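Local coordinates for protein transcriptional activator TenA-1 (Sulfolobus solfataricus P2, PDB 2QZC) that probably acts as a TenA-like thiaminase in thiamin metabolism, being an all-helical protein of the heme oxygenase-like fold despite its name as a transcriptional activator, at residues Asn13-Leu18 / Ile191-Val196; Leu56-Ile61 / His118-Ala123; Leu60-Lys65 / Leu125-Phe130; Lys129-Trp134 / Tyr177-Val182. All coordinates share one frame; numbering follows the deposited sequence.

Contact 1. Residues Asn13-Leu18 / Ile191-Val196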
# COMPACT_ATOMS: atom_id res chain seq x y z
N ASN A 13 3.57 -8.94 27.66
CA ASN A 13 3.84 -9.01 29.10
C ASN A 13 3.80 -7.60 29.72
O ASN A 13 3.32 -7.43 30.85
CB ASN A 13 5.14 -9.79 29.40
CG ASN A 13 5.01 -11.29 29.08
OD1 ASN A 13 3.91 -11.85 29.13
ND2 ASN A 13 6.13 -11.94 28.77
N GLY A 14 4.25 -6.60 28.97
CA GLY A 14 4.22 -5.23 29.43
C GLY A 14 2.87 -4.58 29.66
O GLY A 14 2.79 -3.56 30.38
N VAL A 15 1.81 -5.13 29.08
CA VAL A 15 0.47 -4.59 29.34
C VAL A 15 -0.21 -5.24 30.56
O VAL A 15 -1.33 -4.85 30.91
CB VAL A 15 -0.48 -4.67 28.08
CG1 VAL A 15 0.23 -4.12 26.84
CG2 VAL A 15 -0.98 -6.06 27.79
N GLY A 16 0.42 -6.25 31.16
CA GLY A 16 -0.13 -6.88 32.35
C GLY A 16 -1.53 -7.45 32.16
O GLY A 16 -1.80 -8.12 31.15
N GLU A 17 -2.41 -7.16 33.11
CA GLU A 17 -3.77 -7.68 33.08
C GLU A 17 -4.64 -7.20 31.91
O GLU A 17 -5.69 -7.80 31.65
CB GLU A 17 -4.49 -7.39 34.41
CG GLU A 17 -3.86 -8.12 35.60
N LEU A 18 -4.22 -6.16 31.20
CA LEU A 18 -5.02 -5.68 30.08
C LEU A 18 -5.11 -6.68 28.95
O LEU A 18 -6.10 -6.68 28.22
CB LEU A 18 -4.44 -4.36 29.51
CG LEU A 18 -4.48 -3.13 30.39
CD1 LEU A 18 -3.67 -1.96 29.77
CD2 LEU A 18 -5.93 -2.71 30.65
N ILE A 191 2.38 3.12 23.58
CA ILE A 191 1.52 3.16 22.38
C ILE A 191 0.73 1.84 22.28
O ILE A 191 -0.49 1.83 22.03
CB ILE A 191 2.34 3.41 21.10
CG1 ILE A 191 2.91 4.83 21.12
CG2 ILE A 191 1.49 3.24 19.81
CD1 ILE A 191 4.00 5.10 20.06
N PHE A 192 1.43 0.71 22.43
CA PHE A 192 0.84 -0.63 22.40
C PHE A 192 -0.24 -0.73 23.48
O PHE A 192 -1.36 -1.24 23.22
CB PHE A 192 1.95 -1.66 22.63
CG PHE A 192 1.57 -3.10 22.42
CD1 PHE A 192 1.07 -3.86 23.49
CD2 PHE A 192 1.78 -3.74 21.19
CE1 PHE A 192 0.76 -5.20 23.32
CE2 PHE A 192 1.49 -5.08 21.03
CZ PHE A 192 0.96 -5.81 22.10
N ILE A 193 0.06 -0.26 24.69
CA ILE A 193 -0.94 -0.28 25.80
C ILE A 193 -2.21 0.50 25.40
O ILE A 193 -3.31 0.01 25.60
CB ILE A 193 -0.34 0.31 27.12
CG1 ILE A 193 0.73 -0.64 27.69
CG2 ILE A 193 -1.46 0.60 28.14
CD1 ILE A 193 1.59 -0.04 28.80
N ASN A 194 -2.03 1.68 24.80
CA ASN A 194 -3.19 2.48 24.35
C ASN A 194 -4.03 1.70 23.34
O ASN A 194 -5.28 1.69 23.45
CB ASN A 194 -2.84 3.87 23.82
CG ASN A 194 -2.66 4.89 24.92
OD1 ASN A 194 -2.98 4.61 26.10
ND2 ASN A 194 -2.17 6.09 24.57
N SER A 195 -3.39 1.03 22.37
CA SER A 195 -4.15 0.20 21.43
C SER A 195 -4.94 -0.91 22.11
O SER A 195 -6.11 -1.16 21.76
CB SER A 195 -3.26 -0.34 20.34
OG SER A 195 -2.83 0.71 19.47
N VAL A 196 -4.32 -1.56 23.12
CA VAL A 196 -5.03 -2.59 23.87
C VAL A 196 -6.22 -1.98 24.63
O VAL A 196 -7.32 -2.55 24.65
CB VAL A 196 -4.08 -3.38 24.82
CG1 VAL A 196 -4.89 -4.37 25.69
CG2 VAL A 196 -3.00 -4.09 24.01
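Val15 and Ile193 mark the closest backbone approach, 5.8 Å from CA to CA, where the chain leaving helix 6-14 runs past helix 186-208; a type II' turn from Val15 to Leu18, with Gly16 at positive phi, then swings it so that Leu18 comes opposite Val196. The turn thus presents two apolar side chains, one from each end, to the same helix.

Val15 works through a single methyl. Its CG1 stands anti to the carbonyl carbon (chi1 -48°), which carries it into the angle between Phe192 and Ile193. It meets the ring of Phe192 at the edge, in the ring plane, 3.5 Å from CD1, and so leaves that contact to hydrogens rather than to a face. At about a right angle to this approach, the same CG1 lies 3.6 Å from CG1 of Ile193, the two side chains sliding past each other in opposite directions. Ile193 also serves Leu18: its CG2 branch takes CD1 of Leu18 at 3.8 Å, the two chains crossing at about a right angle. Farther along, the CG1 methyl of Val196 sits 3.8 Å from CB of Leu18 and also against Leu18 O.

Trp19 and Tyr22 of helix 18-23 continue this layer over Val196, Trp19 also touching Phe192, while Phe192 reaches Val132 and Pro136 on helix 127-148 as well.

No hydrogen bond crosses between the two segments. The turn is tied internally, Leu18 N to Val15 O, so what holds it to helix 186-208 is aliphatic packing and one methyl at a ring edge, which depends on shape and on exclusion of water.

Contact 2. Residues Leu56-Ile61 / His118-Ala123; sequences LRALLI and HLYYYA
Ala58 and Tyr120 are the nearest pair of the two segments, on helices 38-63 and 110-125, CA to CA 5.1 Å; the local axes run almost parallel, 8° apart and 8.6 Å at their closest.

Apolar packing fills the middle of the seam. Ala58 CB lies 4.0 Å from Leu119 CB and 4.1 Å from Ala123 CB, and one turn on, Ile61 CB also touches the Ala123 methyl. Backbone oxygens join in: Ala123 CB rests 3.3 Å from Ala58 O, and Ile61 CG2 at the same separation from Ala123 O.

The ring of Tyr120 closes one flank. With CG anti to the carbonyl carbon (chi1 -76°), it reaches across to helix 38-63, where Ile61 CD1 meets its edge in plane, 3.9 Å from CD1. Arg57 runs alongside it, pointing the same way, its CB and CD both touching the hydroxyl oxygen.

The polar ends find partners elsewhere: Tyr120 OH is hydrogen-bonded to Asp54, and the Arg57 guanidinium forms a salt bridge with Glu53 of its own chain and hydrogen bonds to the carbonyls of Ser64 and Gly66 of the second subunit. A leucine in place of Tyr120 would probably leave Asp54 without this hydroxyl and uncover the aliphatic stem of Arg57.

Small alanines at the point of approach, bounded by larger side chains, make a close parallel helix pair within the all-helical bundle of the heme oxygenase-like fold.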
# COMPACT_ATOMS: atom_id res chain seq x y z
N LEU A 56 -6.50 0.40 7.06
CA LEU A 56 -5.79 0.19 5.79
C LEU A 56 -5.19 1.50 5.30
O LEU A 56 -4.02 1.53 4.82
CB LEU A 56 -6.71 -0.39 4.74
CG LEU A 56 -7.14 -1.83 4.95
CD1 LEU A 56 -8.25 -2.20 3.99
CD2 LEU A 56 -5.98 -2.78 4.78
N ARG A 57 -5.96 2.61 5.40
CA ARG A 57 -5.39 3.89 4.99
C ARG A 57 -4.17 4.27 5.81
O ARG A 57 -3.14 4.76 5.29
CB ARG A 57 -6.46 4.97 5.00
CG ARG A 57 -7.54 4.74 3.94
CD ARG A 57 -8.59 5.85 4.05
NE ARG A 57 -9.72 5.68 3.13
CZ ARG A 57 -9.70 6.02 1.84
NH1 ARG A 57 -8.64 6.55 1.30
NH2 ARG A 57 -10.78 5.85 1.07
N ALA A 58 -4.26 4.06 7.12
CA ALA A 58 -3.12 4.32 8.02
C ALA A 58 -1.92 3.43 7.69
O ALA A 58 -0.79 3.92 7.63
CB ALA A 58 -3.60 4.13 9.48
N LEU A 59 -2.18 2.16 7.41
CA LEU A 59 -1.10 1.24 6.97
C LEU A 59 -0.39 1.76 5.72
O LEU A 59 0.84 1.74 5.63
CB LEU A 59 -1.63 -0.17 6.67
CG LEU A 59 -0.69 -1.21 6.04
CD1 LEU A 59 0.52 -1.40 6.93
CD2 LEU A 59 -1.48 -2.48 5.77
N LEU A 60 -1.19 2.25 4.77
CA LEU A 60 -0.59 2.77 3.52
C LEU A 60 0.35 3.97 3.78
O LEU A 60 1.52 3.97 3.33
CB LEU A 60 -1.67 3.13 2.51
CG LEU A 60 -2.44 1.95 1.93
CD1 LEU A 60 -3.75 2.42 1.23
CD2 LEU A 60 -1.51 1.16 0.96
N ILE A 61 -0.09 4.94 4.60
CA ILE A 61 0.73 6.10 4.98
C ILE A 61 1.98 5.62 5.69
O ILE A 61 3.10 6.06 5.39
CB ILE A 61 -0.02 7.06 6.03
CG1 ILE A 61 -1.26 7.69 5.45
CG2 ILE A 61 0.95 8.19 6.51
CD1 ILE A 61 -2.20 8.30 6.50
N HIS A 118 -6.06 7.54 16.43
CA HIS A 118 -4.79 7.07 17.07
C HIS A 118 -3.88 6.42 16.00
O HIS A 118 -2.70 6.75 15.89
CB HIS A 118 -5.19 6.08 18.18
CG HIS A 118 -4.10 5.25 18.78
ND1 HIS A 118 -3.16 5.74 19.67
CD2 HIS A 118 -3.90 3.91 18.71
CE1 HIS A 118 -2.43 4.72 20.10
NE2 HIS A 118 -2.87 3.60 19.55
N LEU A 119 -4.43 5.51 15.19
CA LEU A 119 -3.64 4.85 14.12
C LEU A 119 -3.14 5.88 13.12
O LEU A 119 -1.99 5.82 12.72
CB LEU A 119 -4.44 3.75 13.42
CG LEU A 119 -4.86 2.59 14.31
CD1 LEU A 119 -5.66 1.59 13.45
CD2 LEU A 119 -3.65 1.90 14.96
N TYR A 120 -4.01 6.81 12.69
CA TYR A 120 -3.54 7.82 11.75
C TYR A 120 -2.42 8.67 12.33
O TYR A 120 -1.48 9.05 11.59
CB TYR A 120 -4.70 8.74 11.29
CG TYR A 120 -5.66 8.17 10.26
CD1 TYR A 120 -5.25 7.95 8.97
CD2 TYR A 120 -7.02 7.90 10.57
CE1 TYR A 120 -6.13 7.51 8.01
CE2 TYR A 120 -7.90 7.46 9.61
CZ TYR A 120 -7.44 7.21 8.33
OH TYR A 120 -8.34 6.79 7.38
N TYR A 121 -2.53 9.05 13.60
CA TYR A 121 -1.55 9.91 14.24
C TYR A 121 -0.16 9.30 14.11
O TYR A 121 0.79 9.98 13.65
CB TYR A 121 -1.93 10.18 15.71
CG TYR A 121 -0.85 10.95 16.45
CD1 TYR A 121 -0.69 12.29 16.24
CD2 TYR A 121 0.00 10.33 17.33
CE1 TYR A 121 0.32 13.02 16.87
CE2 TYR A 121 1.02 11.05 17.97
CZ TYR A 121 1.16 12.40 17.75
OH TYR A 121 2.17 13.11 18.39
N TYR A 122 -0.02 8.05 14.50
CA TYR A 122 1.29 7.40 14.44
C TYR A 122 1.74 7.08 13.02
O TYR A 122 2.91 7.24 12.70
CB TYR A 122 1.34 6.16 15.38
CG TYR A 122 1.32 6.64 16.81
CD1 TYR A 122 2.39 7.37 17.32
CD2 TYR A 122 0.21 6.42 17.63
CE1 TYR A 122 2.33 7.89 18.64
CE2 TYR A 122 0.16 6.93 18.92
CZ TYR A 122 1.22 7.65 19.40
OH TYR A 122 1.18 8.20 20.68
N ALA A 123 0.79 6.76 12.15
CA ALA A 123 1.15 6.54 10.71
C ALA A 123 1.73 7.77 10.09
O ALA A 123 2.69 7.68 9.29
CB ALA A 123 -0.04 6.12 9.93

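Contact 3. Residues Leu60-Lys65 / Leu125-Phe130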
# COMPACT_ATOMS: atom_id res chain seq x y z
N LEU A 60 -1.19 2.25 4.77
CA LEU A 60 -0.59 2.77 3.52
C LEU A 60 0.35 3.97 3.78
O LEU A 60 1.52 3.97 3.33
CB LEU A 60 -1.67 3.13 2.51
CG LEU A 60 -2.44 1.95 1.93
CD1 LEU A 60 -3.75 2.42 1.23
CD2 LEU A 60 -1.51 1.16 0.96
N ILE A 61 -0.09 4.94 4.60
CA ILE A 61 0.73 6.10 4.98
C ILE A 61 1.98 5.62 5.69
O ILE A 61 3.10 6.06 5.39
CB ILE A 61 -0.02 7.06 6.03
CG1 ILE A 61 -1.26 7.69 5.45
CG2 ILE A 61 0.95 8.19 6.51
CD1 ILE A 61 -2.20 8.30 6.50
N ALA A 62 1.81 4.75 6.67
CA ALA A 62 2.94 4.31 7.50
C ALA A 62 3.96 3.51 6.69
O ALA A 62 5.19 3.69 6.85
CB ALA A 62 2.45 3.46 8.67
N SER A 63 3.45 2.64 5.83
CA SER A 63 4.33 1.73 5.08
C SER A 63 5.27 2.50 4.15
O SER A 63 6.37 2.01 3.86
CB SER A 63 3.52 0.65 4.35
OG SER A 63 2.73 1.23 3.33
N SER A 64 4.87 3.70 3.72
CA SER A 64 5.75 4.55 2.91
C SER A 64 7.06 4.90 3.62
O SER A 64 8.03 5.35 2.96
CB SER A 64 5.05 5.86 2.54
OG SER A 64 4.95 6.75 3.64
N LYS A 65 7.10 4.73 4.95
CA LYS A 65 8.24 5.07 5.80
C LYS A 65 9.02 3.87 6.31
O LYS A 65 10.00 4.06 7.02
CB LYS A 65 7.74 5.85 7.04
CG LYS A 65 6.97 7.14 6.74
CD LYS A 65 6.40 7.74 8.04
CE LYS A 65 5.51 8.96 7.78
NZ LYS A 65 6.21 10.06 7.08
N LEU A 125 3.54 9.94 11.55
CA LEU A 125 4.84 10.19 12.17
C LEU A 125 5.95 9.21 11.83
O LEU A 125 7.05 9.63 11.50
CB LEU A 125 4.71 10.23 13.69
CG LEU A 125 3.87 11.36 14.29
CD1 LEU A 125 3.96 11.18 15.80
CD2 LEU A 125 4.33 12.73 13.84
N ASP A 126 5.69 7.92 11.94
CA ASP A 126 6.78 6.94 11.92
C ASP A 126 6.30 5.52 11.69
O ASP A 126 5.30 5.12 12.31
CB ASP A 126 7.37 7.03 13.34
CG ASP A 126 8.57 6.22 13.56
OD1 ASP A 126 9.64 6.59 13.06
OD2 ASP A 126 8.46 5.24 14.29
N TRP A 127 6.99 4.72 10.86
CA TRP A 127 6.61 3.34 10.65
C TRP A 127 6.64 2.52 11.95
O TRP A 127 5.68 1.80 12.24
CB TRP A 127 7.47 2.68 9.57
CG TRP A 127 7.42 1.19 9.53
CD1 TRP A 127 8.39 0.31 9.96
CD2 TRP A 127 6.33 0.39 9.08
NE1 TRP A 127 7.97 -0.98 9.74
CE2 TRP A 127 6.71 -0.96 9.21
CE3 TRP A 127 5.06 0.67 8.54
CZ2 TRP A 127 5.85 -2.03 8.88
CZ3 TRP A 127 4.20 -0.39 8.20
CH2 TRP A 127 4.60 -1.71 8.35
N ASN A 128 7.73 2.63 12.72
CA ASN A 128 7.85 1.80 13.94
C ASN A 128 6.71 2.08 14.93
O ASN A 128 6.15 1.16 15.51
CB ASN A 128 9.20 1.98 14.64
CG ASN A 128 10.35 1.38 13.86
OD1 ASN A 128 10.17 0.67 12.89
ND2 ASN A 128 11.57 1.65 14.34
N LYS A 129 6.36 3.36 15.13
CA LYS A 129 5.26 3.71 16.06
C LYS A 129 3.93 3.16 15.55
O LYS A 129 3.14 2.63 16.33
CB LYS A 129 5.20 5.21 16.27
CG LYS A 129 6.41 5.79 17.00
CD LYS A 129 6.30 7.26 17.26
CE LYS A 129 7.56 7.79 17.95
NZ LYS A 129 7.51 9.26 18.10
N PHE A 130 3.66 3.31 14.25
CA PHE A 130 2.45 2.75 13.69
C PHE A 130 2.41 1.24 13.87
O PHE A 130 1.39 0.66 14.25
CB PHE A 130 2.25 3.11 12.22
CG PHE A 130 1.13 2.33 11.57
CD1 PHE A 130 -0.19 2.68 11.82
CD2 PHE A 130 1.39 1.13 10.86
CE1 PHE A 130 -1.23 1.92 11.30
CE2 PHE A 130 0.34 0.37 10.37
CZ PHE A 130 -0.95 0.77 10.59
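Trp127, Lys65 and Ala62 carry most of this contact, in which the end of helix 38-63 meets the start of helix 127-148.

Trp127 contributes most. Its indole has CG anti to the backbone N (chi1 165°), which lays the six-membered ring obliquely along the last turn of the other helix. There CE3 is 3.5 Å from Ala62 O and 3.7 Å from Ser63 CA, with CZ3 continuing to the Ser63 side chain. The indole thus leans on main chain as much as on side chains. Val71 and Ile74 of helix 68-78 and Pro67 also touch it. A serine at Trp127 would probably open a gap between the end of helix 38-63 and helix 68-78, leaving Ala62 and Ser63 poorly covered.

Ala62 is the point of closest backbone approach, 4.9 Å from CA to CA of Trp127. Its methyl touches two aromatics: CB is 3.8 Å from Trp127 CE3 and 3.4 Å from Phe130 CD2, approaching the phenyl obliquely.

Lys65 covers the outer side. Its carbonyl carbon lies 3.8 Å from Trp127 CB; farther out its chain, modelled in two positions, passes by the backbone of Leu125 and Asp126 in one of them.

Asp126 caps the new helix: its OD2 accepts from Lys129 N at 2.9 Å, on the anti side of the carboxylate. At the other helix end Ser64 OG binds Ile61 O.

These two side-chain bonds stay within their own segments, while the junction is van der Waals contact of aromatic and aliphatic carbon with side chains and backbone alike, and no hydrogen bond crosses it.

Contact 4. Residues Lys129-Trp134 / Tyr177-Val182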
# COMPACT_ATOMS: atom_id res chain seq x y z
N LYS A 129 6.36 3.36 15.13
CA LYS A 129 5.26 3.71 16.06
C LYS A 129 3.93 3.16 15.55
O LYS A 129 3.14 2.63 16.33
CB LYS A 129 5.20 5.21 16.27
CG LYS A 129 6.41 5.79 17.00
CD LYS A 129 6.30 7.26 17.26
CE LYS A 129 7.56 7.79 17.95
NZ LYS A 129 7.51 9.26 18.10
N PHE A 130 3.66 3.31 14.25
CA PHE A 130 2.45 2.75 13.69
C PHE A 130 2.41 1.24 13.87
O PHE A 130 1.39 0.66 14.25
CB PHE A 130 2.25 3.11 12.22
CG PHE A 130 1.13 2.33 11.57
CD1 PHE A 130 -0.19 2.68 11.82
CD2 PHE A 130 1.39 1.13 10.86
CE1 PHE A 130 -1.23 1.92 11.30
CE2 PHE A 130 0.34 0.37 10.37
CZ PHE A 130 -0.95 0.77 10.59
N LEU A 131 3.51 0.56 13.52
CA LEU A 131 3.59 -0.90 13.61
C LEU A 131 3.28 -1.40 15.01
O LEU A 131 2.50 -2.34 15.16
CB LEU A 131 4.98 -1.36 13.09
CG LEU A 131 5.25 -2.83 13.06
CD1 LEU A 131 4.24 -3.63 12.22
CD2 LEU A 131 6.70 -2.99 12.54
N VAL A 132 3.84 -0.76 16.02
CA VAL A 132 3.55 -1.12 17.39
C VAL A 132 2.06 -0.84 17.70
O VAL A 132 1.39 -1.69 18.33
CB VAL A 132 4.51 -0.45 18.39
CG1 VAL A 132 4.10 -0.63 19.82
CG2 VAL A 132 5.94 -0.99 18.15
N ALA A 133 1.53 0.31 17.24
CA ALA A 133 0.12 0.63 17.48
C ALA A 133 -0.85 -0.34 16.83
O ALA A 133 -1.95 -0.52 17.31
CB ALA A 133 -0.16 2.05 17.01
N TRP A 134 -0.45 -0.91 15.70
CA TRP A 134 -1.25 -1.81 14.88
C TRP A 134 -1.20 -3.27 15.34
O TRP A 134 -2.11 -4.04 15.05
CB TRP A 134 -0.69 -1.70 13.45
CG TRP A 134 -1.44 -2.39 12.37
CD1 TRP A 134 -2.78 -2.46 12.22
CD2 TRP A 134 -0.87 -3.08 11.25
NE1 TRP A 134 -3.09 -3.13 11.05
CE2 TRP A 134 -1.94 -3.52 10.43
CE3 TRP A 134 0.44 -3.33 10.84
CZ2 TRP A 134 -1.74 -4.29 9.24
CZ3 TRP A 134 0.66 -4.06 9.65
CH2 TRP A 134 -0.43 -4.51 8.88
N TYR A 177 7.79 -10.31 11.49
CA TYR A 177 9.12 -10.16 10.88
C TYR A 177 9.52 -8.66 10.87
O TYR A 177 10.67 -8.29 11.18
CB TYR A 177 9.07 -10.78 9.47
CG TYR A 177 10.35 -10.80 8.66
CD1 TYR A 177 11.53 -11.38 9.17
CD2 TYR A 177 10.37 -10.34 7.33
CE1 TYR A 177 12.71 -11.41 8.40
CE2 TYR A 177 11.55 -10.39 6.54
CZ TYR A 177 12.70 -10.92 7.09
OH TYR A 177 13.85 -10.97 6.33
N ALA A 178 8.57 -7.79 10.52
CA ALA A 178 8.82 -6.34 10.55
C ALA A 178 8.98 -5.82 11.99
O ALA A 178 9.84 -5.00 12.26
CB ALA A 178 7.68 -5.58 9.87
N LEU A 179 8.14 -6.30 12.90
CA LEU A 179 8.22 -5.90 14.31
C LEU A 179 9.55 -6.27 14.95
O LEU A 179 10.05 -5.51 15.79
CB LEU A 179 7.05 -6.49 15.13
CG LEU A 179 6.89 -6.08 16.59
CD1 LEU A 179 6.55 -4.58 16.71
CD2 LEU A 179 5.79 -6.88 17.25
N ASP A 180 10.12 -7.41 14.54
CA ASP A 180 11.44 -7.83 15.10
C ASP A 180 12.59 -6.84 14.84
O ASP A 180 13.61 -6.89 15.56
CB ASP A 180 11.78 -9.24 14.64
CG ASP A 180 10.91 -10.31 15.30
OD1 ASP A 180 10.34 -10.09 16.40
OD2 ASP A 180 10.80 -11.40 14.69
N GLU A 181 12.42 -5.93 13.85
CA GLU A 181 13.42 -4.89 13.53
C GLU A 181 13.34 -3.68 14.45
O GLU A 181 14.24 -2.82 14.42
CB GLU A 181 13.28 -4.36 12.08
CG GLU A 181 13.96 -5.20 11.02
CD GLU A 181 14.26 -4.41 9.73
OE1 GLU A 181 14.88 -3.31 9.79
OE2 GLU A 181 13.92 -4.91 8.66
N VAL A 182 12.29 -3.58 15.26
CA VAL A 182 12.08 -2.44 16.13
C VAL A 182 12.79 -2.63 17.47
O VAL A 182 12.72 -3.71 18.05
CB VAL A 182 10.54 -2.18 16.39
CG1 VAL A 182 10.31 -0.95 17.25
CG2 VAL A 182 9.80 -2.02 15.04
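Behind Leu131 and Val132, which meet Ala178, Leu179 and Val182 across this contact, lie the flat groups of helix 127-148: Phe130 and Trp134 stack on each other. Trp134 CB rests over one face of the Phe130 ring, toward its rim, and Phe130 CE2 lies 3.4 Å above the indole plane of Trp134, likewise offset. Neither ring touches the 177-182 segment; they look to helix 38-63, Phe130 on Ala58 and Ala62, Trp134 on Met55 and Leu59.

The crossing itself is aliphatic. Leu131 extends from its helix with CG anti to the backbone N (chi1 -178°), and this sends CD2 against the backbone between Ala178 and Leu179, 3.6 Å from Leu179 N. The same methyl is 3.8 Å from Ala178 CB and 4.1 Å from Val182 CG2, a single branch touching the residue before the turn and both of its end residues. Val132 lies beside it and is less deeply engaged: its CG2 comes 3.9 Å from Leu179 CD1, the two side chains crossing at about a right angle. The type I turn from Leu179 to Val182, closed by Val182 N to Leu179 O, brings Val182 back over Leu131. No hydrogen bond joins the two segments.

Around this buried patch the carbonyls of Leu179 and Val182 are both bound by Asn7 ND2, which ties the turn to helix 6-14. Ala178 also packs on Ile74 and Lys70 of helix 68-78, and helix 186-208 packs here too, with Phe192 on Val132 and Leu188 on Val182, so the end of helix 166-179 is fitted among three other helices besides helix 127-148.

In the fold
Helix 127-148 links contacts 3 and 4, which share Lys129 and Phe130, while helix 38-63 links contacts 2 and 3, whose centres lie about 7 Å apart. Contact 4 is fully buried and aliphatic. Contacts 1, 2 and 3 are partly buried: contact 1 packs a turn, contact 2 two parallel helices with alanines between them, and contact 3 two helix ends with aromatics inside and Lys65 outside. Contacts 2 and 3 also reach the second subunit; contacts 1 and 4 do not. Contact 1 encloses the others along the chain, and on its helix 186-208 Ser195 OG probably hydrogen-bonds His118 NE2 of contact 2 and Ala133 O of contact 4.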